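Arf-GAP with coiled-coil, ANK repeat and PH domain-containing protein 2 (Homo sapiens, PDB 6IF3) activates the GTPase activity of the small G protein ARF6 and, through its ankyrin-repeat domain, the piece in this chain, takes part in binding RAB35. Local coordinates at residues A[95-99]-A[156-160]; A[14-19]-A[46-52]; A[74-79]-A[106-110]; A[113-119]-A[130-134]; A[89-95]-A[161-167]. One frame throughout, in Å; residues are numbered along the deposited sequence.

Contact 1: residues A[95-99]-A[156-160]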
# COMPACT_ATOMS: atom_id res chain seq x y z
N CYS A 95 3.14 -7.53 9.83
CA CYS A 95 2.94 -8.47 8.75
C CYS A 95 2.30 -9.78 9.26
O CYS A 95 1.33 -10.26 8.68
CB CYS A 95 4.27 -8.77 8.06
SG CYS A 95 4.09 -9.73 6.59
N LEU A 96 2.83 -10.30 10.36
CA LEU A 96 2.28 -11.52 10.98
C LEU A 96 0.80 -11.36 11.35
O LEU A 96 -0.04 -12.17 10.98
CB LEU A 96 3.10 -11.87 12.20
CG LEU A 96 2.47 -13.00 13.04
CD1 LEU A 96 2.57 -14.33 12.35
CD2 LEU A 96 3.13 -13.02 14.42
N PHE A 97 0.50 -10.27 12.03
CA PHE A 97 -0.88 -10.04 12.47
C PHE A 97 -1.82 -9.88 11.29
O PHE A 97 -2.92 -10.42 11.32
CB PHE A 97 -0.97 -8.81 13.39
CG PHE A 97 -0.25 -8.99 14.70
CD1 PHE A 97 -0.08 -10.26 15.26
CD2 PHE A 97 0.27 -7.90 15.37
CE1 PHE A 97 0.61 -10.43 16.47
CE2 PHE A 97 0.95 -8.03 16.57
CZ PHE A 97 1.13 -9.29 17.13
N LEU A 98 -1.39 -9.17 10.25
CA LEU A 98 -2.24 -9.02 9.07
C LEU A 98 -2.52 -10.40 8.44
O LEU A 98 -3.66 -10.69 8.06
CB LEU A 98 -1.59 -8.05 8.07
CG LEU A 98 -1.59 -6.59 8.55
CD1 LEU A 98 -0.78 -5.73 7.57
CD2 LEU A 98 -3.03 -6.06 8.62
N LYS A 99 -1.50 -11.26 8.33
CA LYS A 99 -1.68 -12.58 7.74
C LYS A 99 -2.51 -13.50 8.63
O LYS A 99 -3.08 -14.48 8.15
CB LYS A 99 -0.33 -13.23 7.45
CG LYS A 99 0.33 -12.61 6.25
CD LYS A 99 1.80 -12.98 6.13
CE LYS A 99 2.00 -14.47 5.92
NZ LYS A 99 1.43 -15.04 4.65
N ASP A 156 0.97 -11.02 -2.06
CA ASP A 156 1.80 -11.78 -1.13
C ASP A 156 2.53 -10.79 -0.20
O ASP A 156 3.64 -10.34 -0.51
CB ASP A 156 2.79 -12.62 -1.93
CG ASP A 156 3.63 -13.57 -1.08
OD1 ASP A 156 3.69 -13.42 0.17
OD2 ASP A 156 4.24 -14.50 -1.68
N ILE A 157 1.93 -10.41 0.93
CA ILE A 157 2.54 -9.32 1.69
C ILE A 157 3.79 -9.83 2.42
O ILE A 157 4.64 -9.02 2.81
CB ILE A 157 1.56 -8.63 2.65
CG1 ILE A 157 1.05 -9.62 3.69
CG2 ILE A 157 0.39 -8.00 1.86
CD1 ILE A 157 0.33 -8.91 4.85
N PHE A 158 3.90 -11.15 2.63
CA PHE A 158 5.16 -11.65 3.18
C PHE A 158 6.32 -11.35 2.24
O PHE A 158 7.41 -10.96 2.66
CB PHE A 158 5.13 -13.14 3.46
CG PHE A 158 6.49 -13.70 3.81
CD1 PHE A 158 7.05 -13.47 5.06
CD2 PHE A 158 7.24 -14.40 2.85
CE1 PHE A 158 8.33 -13.96 5.36
CE2 PHE A 158 8.51 -14.89 3.14
CZ PHE A 158 9.06 -14.66 4.41
N ARG A 159 6.09 -11.60 0.95
CA ARG A 159 7.12 -11.32 -0.03
C ARG A 159 7.50 -9.85 0.01
O ARG A 159 8.69 -9.50 -0.05
CB ARG A 159 6.65 -11.70 -1.44
CG ARG A 159 7.81 -11.61 -2.47
CD ARG A 159 7.33 -11.98 -3.84
NE ARG A 159 8.43 -12.16 -4.78
CZ ARG A 159 8.28 -12.58 -6.02
NH1 ARG A 159 7.04 -12.84 -6.47
NH2 ARG A 159 9.33 -12.76 -6.82
N ASP A 160 6.50 -8.99 0.11
CA ASP A 160 6.75 -7.54 0.22
C ASP A 160 7.48 -7.16 1.52
O ASP A 160 8.29 -6.22 1.52
CB ASP A 160 5.45 -6.77 0.14
CG ASP A 160 4.73 -7.02 -1.16
OD1 ASP A 160 5.42 -7.12 -2.18
OD2 ASP A 160 3.49 -7.13 -1.16
O HOH W 1 1.91 -13.35 2.34
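Asp156 and Lys99 are linked by water 1 where helix 157-161 begins beside the C-terminal end of helix 91-99. Asp156 occupies the N-cap position: its OD1 accepts from Arg159 N, which approaches from above the carboxylate plane. The same OD1 receives a hydrogen bond from water 1, which accepts in turn from Phe158 N and from Lys99 NZ at 2.9 Å, so a single water ties the lysine ammonium to the new helix start. Ile157 has the most surface buried here. With CG1 set between the backbone N and the carbonyl carbon (chi1 62°), its CD1 reaches Leu98 CB at 3.8 Å and Lys99 CG at 4.0 Å; the isoleucine and lysine chains run antiparallel alongside each other. Cys95 SG lies 3.9 Å from Ile157 O and 4.1 Å from Phe158 CA. Phe158 adds its CB, 4.2 Å from Lys99 CE, while its ring turns off from helix 91-99. The contact thus joins the second helix of the second ankyrin repeat to the short helix beyond the repeats, and helix 124-141 lies against both, Leu129 meeting Cys95 and Leu98 and Leu132 meeting Ile157.

Contact 2: residues A[14-19]-A[46-52]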
# COMPACT_ATOMS: atom_id res chain seq x y z
N LEU A 14 2.82 -15.90 32.48
CA LEU A 14 2.82 -15.91 31.03
C LEU A 14 3.03 -14.50 30.50
O LEU A 14 3.78 -14.31 29.54
CB LEU A 14 1.50 -16.49 30.51
CG LEU A 14 1.24 -16.45 29.01
CD1 LEU A 14 2.30 -17.33 28.30
CD2 LEU A 14 -0.18 -16.91 28.74
N TYR A 15 2.33 -13.55 31.10
CA TYR A 15 2.41 -12.14 30.73
C TYR A 15 3.86 -11.62 30.79
O TYR A 15 4.34 -10.94 29.86
CB TYR A 15 1.50 -11.37 31.70
CG TYR A 15 1.40 -9.86 31.61
CD1 TYR A 15 0.38 -9.25 30.86
CD2 TYR A 15 2.24 -9.03 32.35
CE1 TYR A 15 0.22 -7.89 30.84
CE2 TYR A 15 2.11 -7.64 32.31
CZ TYR A 15 1.07 -7.08 31.57
OH TYR A 15 0.93 -5.74 31.51
N ARG A 16 4.54 -11.92 31.89
CA ARG A 16 5.92 -11.48 32.08
C ARG A 16 6.86 -12.17 31.10
O ARG A 16 7.75 -11.56 30.51
CB ARG A 16 6.36 -11.77 33.52
CG ARG A 16 5.64 -10.87 34.52
CD ARG A 16 5.98 -11.20 35.96
NE ARG A 16 5.50 -10.10 36.79
CZ ARG A 16 5.45 -10.10 38.12
NH1 ARG A 16 5.83 -11.17 38.81
NH2 ARG A 16 4.99 -9.03 38.76
N ALA A 17 6.66 -13.48 30.92
CA ALA A 17 7.58 -14.24 30.08
C ALA A 17 7.44 -13.84 28.62
O ALA A 17 8.38 -13.99 27.84
CB ALA A 17 7.33 -15.75 30.28
N SER A 18 6.26 -13.34 28.23
CA SER A 18 6.03 -12.92 26.84
C SER A 18 6.85 -11.71 26.47
O SER A 18 7.43 -11.65 25.38
CB SER A 18 4.54 -12.62 26.63
OG SER A 18 3.76 -13.79 26.85
N TYR A 19 6.90 -10.73 27.36
CA TYR A 19 7.79 -9.59 27.10
C TYR A 19 9.22 -10.08 26.97
O TYR A 19 9.99 -9.66 26.10
CB TYR A 19 7.70 -8.55 28.23
CG TYR A 19 8.53 -7.34 27.94
CD1 TYR A 19 9.91 -7.31 28.25
CD2 TYR A 19 7.98 -6.23 27.32
CE1 TYR A 19 10.68 -6.19 27.95
CE2 TYR A 19 8.75 -5.12 27.03
CZ TYR A 19 10.09 -5.11 27.36
OH TYR A 19 10.86 -4.02 27.05
N ALA A 46 -3.75 -5.12 29.79
CA ALA A 46 -2.89 -5.66 28.75
C ALA A 46 -2.76 -7.18 28.87
O ALA A 46 -3.01 -7.77 29.94
CB ALA A 46 -1.48 -4.98 28.79
N THR A 47 -2.33 -7.78 27.77
CA THR A 47 -2.37 -9.21 27.56
C THR A 47 -0.98 -9.78 27.27
O THR A 47 -0.05 -9.03 26.98
CB THR A 47 -3.23 -9.55 26.36
OG1 THR A 47 -2.66 -8.87 25.22
CG2 THR A 47 -4.68 -9.11 26.55
N PRO A 48 -0.85 -11.10 27.31
CA PRO A 48 0.41 -11.70 26.86
C PRO A 48 0.78 -11.30 25.44
O PRO A 48 1.97 -11.01 25.23
CB PRO A 48 0.14 -13.23 26.99
CG PRO A 48 -0.85 -13.30 28.19
CD PRO A 48 -1.74 -12.10 27.94
N LEU A 49 -0.18 -11.21 24.53
CA LEU A 49 0.21 -10.91 23.16
C LEU A 49 0.62 -9.47 23.06
O LEU A 49 1.58 -9.16 22.32
CB LEU A 49 -0.91 -11.25 22.20
CG LEU A 49 -0.64 -11.06 20.71
CD1 LEU A 49 0.65 -11.82 20.30
CD2 LEU A 49 -1.84 -11.56 19.89
N ILE A 50 -0.02 -8.57 23.81
CA ILE A 50 0.46 -7.20 23.82
C ILE A 50 1.88 -7.14 24.44
O ILE A 50 2.73 -6.40 23.94
CB ILE A 50 -0.54 -6.26 24.55
CG1 ILE A 50 -1.76 -6.05 23.66
CG2 ILE A 50 0.12 -4.96 24.93
CD1 ILE A 50 -2.91 -5.35 24.38
N GLN A 51 2.15 -7.91 25.50
CA GLN A 51 3.50 -7.95 26.04
C GLN A 51 4.51 -8.47 25.02
O GLN A 51 5.65 -8.02 24.99
CB GLN A 51 3.56 -8.81 27.31
CG GLN A 51 2.84 -8.08 28.49
CD GLN A 51 3.52 -6.78 28.86
OE1 GLN A 51 4.73 -6.74 29.06
NE2 GLN A 51 2.76 -5.71 28.93
N ALA A 52 4.09 -9.43 24.19
CA ALA A 52 4.98 -9.98 23.15
C ALA A 52 5.33 -8.91 22.14
O ALA A 52 6.48 -8.81 21.68
CB ALA A 52 4.34 -11.16 22.47
O HOH W 2 5.71 -8.12 31.34
O HOH W 3 8.46 -10.22 22.75
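Tyr15 and Gln51 stack across two nearly parallel helices. The tyrosine CG stands anti to the backbone N (chi1 178°), which swings the ring out to the glutamine, and Gln51 bends at chi2 to lay its chain over one ring face. Gln51 CG sits 3.5 Å from the centroid of the Tyr15 ring, 11° off the normal, a CH-pi contact; the amide follows, its plane moderately inclined to that of the ring. Ala46 O meets the ring edge, 3.4 Å from Tyr15 CE1, and Tyr15 OH is hydrogen-bonded to Glu43. With an alanine here, Gln51 would probably lose the ring face its CG and amide lie over, and Glu43 its hydroxyl mate. Axes 7.5 Å apart at 19° show nearly parallel packing, as between neighbouring helices of an ankyrin stack; helix 48-55 lies in the first repeat, and helix 10-19 precedes it. Thr47, in the N-cap position of helix 48-55, accepts from Ile50 N through OG1. Ser18 turns OG back to Leu14 O at 2.7 Å, on the face opposite Ser18 N; Ser18 CB itself lies 3.3 Å from Pro48 O. The Leu14 and Pro48 side chains lie about perpendicular, Leu14 CD2 3.7 Å from Pro48 CG. Water 2 donates to Gln51 OE1, and weakly to Tyr15 O.

Contact 3: residues A[74-79]-A[106-110]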
# COMPACT_ATOMS: atom_id res chain seq x y z
N ARG A 74 -8.17 -6.34 22.91
CA ARG A 74 -7.69 -4.99 23.23
C ARG A 74 -7.38 -4.77 24.69
O ARG A 74 -8.03 -5.37 25.58
CB ARG A 74 -8.76 -3.95 22.82
CG ARG A 74 -9.30 -4.12 21.39
CD ARG A 74 -10.58 -3.36 21.25
NE ARG A 74 -11.28 -3.50 19.97
CZ ARG A 74 -11.44 -2.49 19.11
NH1 ARG A 74 -10.88 -1.32 19.39
NH2 ARG A 74 -12.18 -2.63 18.01
N ASP A 75 -6.45 -3.84 24.95
CA ASP A 75 -6.30 -3.31 26.31
C ASP A 75 -7.45 -2.34 26.63
O ASP A 75 -8.37 -2.13 25.81
CB ASP A 75 -4.93 -2.64 26.52
CG ASP A 75 -4.70 -1.44 25.62
OD1 ASP A 75 -5.67 -0.79 25.19
OD2 ASP A 75 -3.50 -1.10 25.40
N VAL A 76 -7.42 -1.75 27.84
CA VAL A 76 -8.56 -0.97 28.28
C VAL A 76 -8.69 0.36 27.52
O VAL A 76 -9.75 0.98 27.57
CB VAL A 76 -8.49 -0.76 29.83
CG1 VAL A 76 -7.54 0.35 30.23
CG2 VAL A 76 -9.90 -0.53 30.44
N GLN A 77 -7.64 0.74 26.78
CA GLN A 77 -7.68 1.92 25.90
C GLN A 77 -8.17 1.55 24.50
O GLN A 77 -8.16 2.40 23.60
CB GLN A 77 -6.29 2.57 25.82
CG GLN A 77 -5.95 3.41 27.07
CD GLN A 77 -5.43 2.58 28.22
OE1 GLN A 77 -4.80 1.54 28.02
NE2 GLN A 77 -5.68 3.04 29.46
N GLY A 78 -8.59 0.30 24.34
CA GLY A 78 -9.13 -0.21 23.08
C GLY A 78 -8.08 -0.55 22.04
O GLY A 78 -8.41 -0.67 20.84
N ARG A 79 -6.84 -0.73 22.48
CA ARG A 79 -5.71 -0.96 21.58
C ARG A 79 -5.33 -2.42 21.56
O ARG A 79 -4.96 -2.95 22.62
CB ARG A 79 -4.51 -0.12 22.01
CG ARG A 79 -4.79 1.38 21.98
CD ARG A 79 -3.78 2.17 22.78
NE ARG A 79 -4.02 3.60 22.61
CZ ARG A 79 -3.70 4.55 23.48
NH1 ARG A 79 -3.12 4.21 24.63
NH2 ARG A 79 -3.96 5.82 23.20
N ALA A 106 -10.09 -1.68 13.32
CA ALA A 106 -10.33 -1.37 14.73
C ALA A 106 -9.76 -0.01 15.09
O ALA A 106 -8.61 0.31 14.74
CB ALA A 106 -9.70 -2.46 15.63
N THR A 107 -10.55 0.82 15.77
CA THR A 107 -10.01 2.07 16.31
C THR A 107 -9.95 2.02 17.82
O THR A 107 -10.79 1.37 18.45
CB THR A 107 -10.82 3.30 15.91
OG1 THR A 107 -12.18 3.17 16.38
CG2 THR A 107 -10.84 3.51 14.40
N ASP A 108 -8.98 2.70 18.41
CA ASP A 108 -8.88 2.69 19.86
C ASP A 108 -9.89 3.71 20.43
O ASP A 108 -10.73 4.26 19.71
CB ASP A 108 -7.45 2.97 20.33
CG ASP A 108 -6.95 4.37 19.98
OD1 ASP A 108 -7.70 5.21 19.43
OD2 ASP A 108 -5.77 4.67 20.32
N GLU A 109 -9.85 3.92 21.75
CA GLU A 109 -10.82 4.81 22.38
C GLU A 109 -10.63 6.28 21.96
O GLU A 109 -11.52 7.10 22.14
CB GLU A 109 -10.76 4.69 23.90
CG GLU A 109 -11.45 3.43 24.45
CD GLU A 109 -12.98 3.39 24.18
OE1 GLU A 109 -13.66 4.43 24.26
OE2 GLU A 109 -13.50 2.31 23.82
N GLU A 110 -9.48 6.62 21.40
CA GLU A 110 -9.27 7.95 20.86
C GLU A 110 -9.68 8.07 19.39
O GLU A 110 -9.57 9.14 18.80
CB GLU A 110 -7.80 8.35 21.00
CG GLU A 110 -7.42 8.62 22.41
CD GLU A 110 -6.09 9.31 22.49
OE1 GLU A 110 -5.29 9.15 21.55
OE2 GLU A 110 -5.87 10.05 23.48
O HOH W 4 -7.37 5.03 23.09
O HOH W 5 -4.27 6.70 20.46
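Arg79 and Asp108 make the central ion pair between these two loops, their side chains running alongside in the same direction. Arg79 NE donates to Asp108 OD2 at 3.1 Å; the oxygen lies in the guanidinium plane and is met on its anti side, with an N-H...O angle of 166°. Glu110 adds a long salt bridge, its OE1 3.9 Å from Arg79 NH2, and water 5 links all three residues. The backbones join through Glu109 N, which donates to Gln77 O at 2.9 Å. Arg74 bridges at the other end: its NH1 donates to Thr107 O at 2.9 Å, from above that carbonyl plane, and also to Gly78 O within its own loop, while Ala106 CB covers one guanidinium face. Further out, Asp75 OD1 accepts from Arg79 N, just past the type I turn from Asp75 to Gly78, and is met from above the carboxylate plane. Gly78 has positive phi, and a CB there would lie tight against Asp108 CA and Glu109 N. Asp108 OD1 is held by Lys112 N, and Asp75 OD2 by His84. These are successive hairpin-like loops of the ankyrin stack, the first leading into helix 81-88 and the second into helix 114-120.

Contact 4: residues A[113-119]-A[130-134]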
# COMPACT_ATOMS: atom_id res chain seq x y z
N ASP A 113 -7.06 4.35 14.01
CA ASP A 113 -6.76 3.01 13.50
C ASP A 113 -5.28 2.91 13.12
O ASP A 113 -4.57 3.92 13.06
CB ASP A 113 -7.70 2.60 12.32
CG ASP A 113 -7.56 3.44 11.08
OD1 ASP A 113 -6.59 4.19 10.88
OD2 ASP A 113 -8.49 3.30 10.25
N PRO A 114 -4.81 1.68 12.88
CA PRO A 114 -3.39 1.51 12.58
C PRO A 114 -2.94 2.28 11.37
O PRO A 114 -1.85 2.84 11.40
CB PRO A 114 -3.27 0.01 12.35
CG PRO A 114 -4.23 -0.56 13.34
CD PRO A 114 -5.43 0.39 13.25
N LEU A 115 -3.78 2.35 10.34
CA LEU A 115 -3.37 3.09 9.14
C LEU A 115 -3.17 4.59 9.46
O LEU A 115 -2.18 5.17 9.01
CB LEU A 115 -4.40 2.96 8.00
CG LEU A 115 -4.03 3.72 6.71
CD1 LEU A 115 -2.72 3.19 6.09
CD2 LEU A 115 -5.21 3.66 5.71
N SER A 116 -4.07 5.19 10.24
CA SER A 116 -3.93 6.63 10.52
C SER A 116 -2.62 6.86 11.28
O SER A 116 -1.93 7.85 11.06
CB SER A 116 -5.13 7.17 11.30
OG SER A 116 -5.16 6.71 12.65
N ILE A 117 -2.29 5.95 12.18
CA ILE A 117 -1.06 6.05 12.98
C ILE A 117 0.17 5.95 12.07
O ILE A 117 1.07 6.81 12.13
CB ILE A 117 -1.06 4.96 14.06
CG1 ILE A 117 -2.20 5.27 15.03
CG2 ILE A 117 0.29 4.88 14.78
CD1 ILE A 117 -2.45 4.16 16.01
N ALA A 118 0.20 4.92 11.23
CA ALA A 118 1.31 4.74 10.27
C ALA A 118 1.48 5.89 9.29
O ALA A 118 2.61 6.26 8.96
CB ALA A 118 1.10 3.41 9.52
N VAL A 119 0.38 6.48 8.83
CA VAL A 119 0.44 7.60 7.91
C VAL A 119 1.01 8.81 8.66
O VAL A 119 1.85 9.55 8.11
CB VAL A 119 -0.95 7.94 7.31
CG1 VAL A 119 -0.93 9.28 6.64
CG2 VAL A 119 -1.35 6.89 6.29
N LEU A 130 -0.27 -2.38 5.41
CA LEU A 130 -1.68 -2.15 5.75
C LEU A 130 -2.50 -1.94 4.48
O LEU A 130 -3.59 -2.51 4.37
CB LEU A 130 -1.83 -0.93 6.68
CG LEU A 130 -1.29 -1.13 8.10
CD1 LEU A 130 -1.24 0.19 8.88
CD2 LEU A 130 -2.17 -2.10 8.88
N ARG A 131 -1.99 -1.15 3.53
CA ARG A 131 -2.75 -0.87 2.32
C ARG A 131 -2.86 -2.10 1.44
O ARG A 131 -3.90 -2.35 0.87
CB ARG A 131 -2.12 0.29 1.54
CG ARG A 131 -2.21 1.61 2.28
CD ARG A 131 -3.07 2.64 1.55
NE ARG A 131 -3.30 3.83 2.36
CZ ARG A 131 -2.75 5.02 2.13
NH1 ARG A 131 -1.91 5.18 1.12
NH2 ARG A 131 -3.02 6.06 2.91
N LEU A 132 -1.78 -2.89 1.33
CA LEU A 132 -1.85 -4.09 0.47
C LEU A 132 -2.77 -5.16 1.08
O LEU A 132 -3.46 -5.89 0.37
CB LEU A 132 -0.46 -4.64 0.19
CG LEU A 132 0.31 -3.66 -0.72
CD1 LEU A 132 1.62 -4.28 -1.15
CD2 LEU A 132 -0.50 -3.15 -1.95
N ALA A 133 -2.81 -5.22 2.42
CA ALA A 133 -3.78 -6.12 3.07
C ALA A 133 -5.22 -5.66 2.83
O ALA A 133 -6.12 -6.50 2.66
CB ALA A 133 -3.48 -6.22 4.55
N ARG A 134 -5.46 -4.34 2.82
CA ARG A 134 -6.77 -3.81 2.46
C ARG A 134 -7.13 -4.16 1.02
O ARG A 134 -8.26 -4.48 0.73
CB ARG A 134 -6.84 -2.29 2.66
CG ARG A 134 -6.74 -1.88 4.13
CD ARG A 134 -7.28 -0.45 4.39
NE ARG A 134 -7.18 -0.07 5.79
CZ ARG A 134 -7.89 0.90 6.36
NH1 ARG A 134 -8.80 1.57 5.65
NH2 ARG A 134 -7.73 1.18 7.65
O HOH W 6 -5.83 0.31 9.52
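Leu130 and Leu115 interlock where helix 114-120 meets helix 124-141. Leu130 supplies the bump: CD1 enters a hollow lined by Pro114, Leu115 and Ala118, lying 3.6 Å from Leu115 CA and 4.0 Å from both Pro114 CB and Ala118 CB. The small alanine forms one wall and the proline ring another. In return Leu115 projects between two arginines of the partner helix. With its CG anti to the backbone N (chi1 -180°), it sends CD2 over one face of the Arg134 guanidinium, 3.9 Å above the plane and over its centre. In the conformer of Arg131 given here, one of two, Leu115 CD1 also touches Arg131 NE, the side chains roughly at right angles, and Val119 CG2 meets Arg131 NH2. Arg134 runs extended past Leu115 to Asp113, where NH2 and OD2 form a weak, salt-bridged hydrogen bond of 3.4 Å, the planes almost perpendicular. Water 6 accepts from the same NH2 and from Leu115 N. Asp113 also occupies the N-cap position of helix 114-120, OD1 accepting from Ser116 N. The angle of 145° between the axes describes the antiparallel helix pair of the third ankyrin repeat. Pro114 leans on Leu82 and Thr86 of helix 81-88, Arg134 NE bonds to Gln104 in the preceding loop, Arg131 NH1, in this conformer, to the backbone of another protein's chain, and Leu132 packs on helix 157-161.

Contact 5: residues A[89-95]-A[161-167]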
# COMPACT_ATOMS: atom_id res chain seq x y z
N GLY A 89 6.53 0.57 15.46
CA GLY A 89 7.27 0.43 14.19
C GLY A 89 7.73 -1.00 13.97
O GLY A 89 8.68 -1.26 13.23
N HIS A 90 7.05 -1.95 14.62
CA HIS A 90 7.39 -3.37 14.47
C HIS A 90 6.80 -3.99 13.21
O HIS A 90 5.76 -4.69 13.23
CB HIS A 90 6.91 -4.13 15.70
CG HIS A 90 7.65 -3.76 16.94
ND1 HIS A 90 7.31 -4.24 18.19
CD2 HIS A 90 8.71 -2.93 17.13
CE1 HIS A 90 8.15 -3.75 19.09
NE2 HIS A 90 9.00 -2.94 18.48
N THR A 91 7.49 -3.73 12.10
CA THR A 91 7.01 -4.12 10.78
C THR A 91 6.73 -5.62 10.65
O THR A 91 5.70 -6.03 10.10
CB THR A 91 8.00 -3.69 9.71
OG1 THR A 91 8.34 -2.30 9.87
CG2 THR A 91 7.40 -3.89 8.34
N GLY A 92 7.62 -6.44 11.20
CA GLY A 92 7.45 -7.89 11.10
C GLY A 92 6.20 -8.37 11.85
O GLY A 92 5.47 -9.21 11.33
N GLN A 93 5.98 -7.83 13.04
CA GLN A 93 4.78 -8.17 13.78
C GLN A 93 3.52 -7.69 13.07
O GLN A 93 2.51 -8.38 13.09
CB GLN A 93 4.83 -7.59 15.21
CG GLN A 93 5.90 -8.24 16.07
CD GLN A 93 6.06 -7.53 17.41
OE1 GLN A 93 5.53 -6.44 17.62
NE2 GLN A 93 6.79 -8.15 18.33
N VAL A 94 3.57 -6.51 12.43
CA VAL A 94 2.43 -6.03 11.64
C VAL A 94 2.11 -7.05 10.52
O VAL A 94 0.97 -7.44 10.29
CB VAL A 94 2.71 -4.63 11.04
CG1 VAL A 94 1.67 -4.24 9.96
CG2 VAL A 94 2.70 -3.59 12.18
N CYS A 95 3.14 -7.53 9.83
CA CYS A 95 2.94 -8.47 8.75
C CYS A 95 2.30 -9.78 9.26
O CYS A 95 1.33 -10.26 8.68
CB CYS A 95 4.27 -8.77 8.06
SG CYS A 95 4.09 -9.73 6.59
N PHE A 161 7.20 -7.89 2.60
CA PHE A 161 7.84 -7.66 3.88
C PHE A 161 9.31 -8.14 3.84
O PHE A 161 10.18 -7.58 4.54
CB PHE A 161 7.07 -8.39 5.02
CG PHE A 161 7.87 -8.51 6.27
CD1 PHE A 161 8.22 -7.37 6.98
CD2 PHE A 161 8.37 -9.76 6.68
CE1 PHE A 161 9.05 -7.45 8.10
CE2 PHE A 161 9.19 -9.84 7.79
CZ PHE A 161 9.52 -8.69 8.50
N SER A 162 9.58 -9.19 3.06
CA SER A 162 10.83 -9.94 3.20
C SER A 162 12.10 -9.09 3.03
O SER A 162 13.14 -9.46 3.56
CB SER A 162 10.87 -11.14 2.22
OG SER A 162 10.98 -10.77 0.85
N GLN A 163 12.03 -7.96 2.34
CA GLN A 163 13.23 -7.13 2.21
C GLN A 163 13.11 -5.80 2.96
O GLN A 163 14.01 -4.95 2.86
CB GLN A 163 13.57 -6.86 0.74
CG GLN A 163 13.90 -8.11 -0.06
CD GLN A 163 15.25 -8.76 0.27
OE1 GLN A 163 15.88 -8.47 1.28
NE2 GLN A 163 15.68 -9.66 -0.59
N MET A 164 12.03 -5.64 3.72
CA MET A 164 11.87 -4.51 4.65
C MET A 164 12.60 -4.76 5.98
O MET A 164 12.78 -5.91 6.39
CB MET A 164 10.41 -4.26 4.98
CG MET A 164 9.47 -4.08 3.82
SD MET A 164 7.82 -3.91 4.54
CE MET A 164 6.86 -3.55 3.06
N ALA A 165 12.96 -3.69 6.68
CA ALA A 165 13.48 -3.82 8.04
C ALA A 165 12.39 -4.36 8.96
O ALA A 165 11.24 -3.94 8.88
CB ALA A 165 14.00 -2.49 8.54
N SER A 166 12.76 -5.28 9.84
CA SER A 166 11.78 -5.93 10.71
C SER A 166 11.25 -4.96 11.78
O SER A 166 10.19 -5.19 12.37
CB SER A 166 12.40 -7.18 11.36
OG SER A 166 11.42 -8.00 11.97
N ASN A 167 12.00 -3.88 12.01
CA ASN A 167 11.68 -2.89 13.03
C ASN A 167 12.47 -1.60 12.81
O ASN A 167 13.33 -1.52 11.92
CB ASN A 167 11.98 -3.43 14.42
CG ASN A 167 13.47 -3.68 14.64
OD1 ASN A 167 14.01 -4.69 14.21
ND2 ASN A 167 14.14 -2.73 15.28
O HOH W 7 10.28 -1.57 8.26
O HOH W 8 8.66 -6.81 14.12
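Phe161 and Thr91 have the most surface buried here, where the tail beyond helix 157-161 crosses the start of helix 91-99. The phenylalanine's CG stands anti to the backbone N (chi1 164°), which lays its ring along the first turn of the helix: Thr91 CG2 comes to the ring edge, 3.8 Å from Phe161 CD1, and Gly92 CA lies 3.4 Å from Phe161 CZ. Cys95 SG touches Phe161 CB at 3.6 Å and sits obliquely to the ring, a sulfur-aromatic contact. The threonine's CG2 also meets Met164 SD, and its OG1 donates to water 7, which passes a hydrogen bond on to Ala165 O. Were the Phe161 ring cut back to an alanine, Thr91 CG2 and Cys95 SG would probably lose their aromatic neighbour and a gap would open beside Gly92. This is the second helix of the second ankyrin repeat; Gly89 ends helix 81-88 in a Schellman motif and His90 occupies the N-cap position. At that helix start Gly92 N donates to Ser166 O at 3.1 Å, with an N-H...O angle of 169°. Gly92, lacking a side chain, lets the Phe161 ring and Ser166 come close to its CA. Water 8 donates to the same Ser166 O and accepts from Gln93 N. One residue on from Ser166, Asn167 CA makes a C-H...O contact of 3.4 Å with Gly89 O.

How the contacts relate
Contacts 2, 3 and 4 follow the ankyrin stack, while contacts 1 and 5 fasten the segment after the repeats to helix 91-99. Those two share Cys95, and their centres lie 9 Å apart. Contact 4 touches contact 1 through Leu132, whose CD1 is 3.4 Å from Asp160 OD2 and whose CB is 3.9 Å from Ile157 CG2; the centres are 13 Å apart. Contact 3 meets its neighbours on both flanks, with Ile50 CD1 3.6 Å from Arg79 O toward contact 2 and Ala106 O 3.5 Å from Asp113 CB toward contact 4. Contacts 2 and 4, their centres 24 Å apart, do not touch. Another protein's chain lies within reach of residues in contacts 1, 4 and 5.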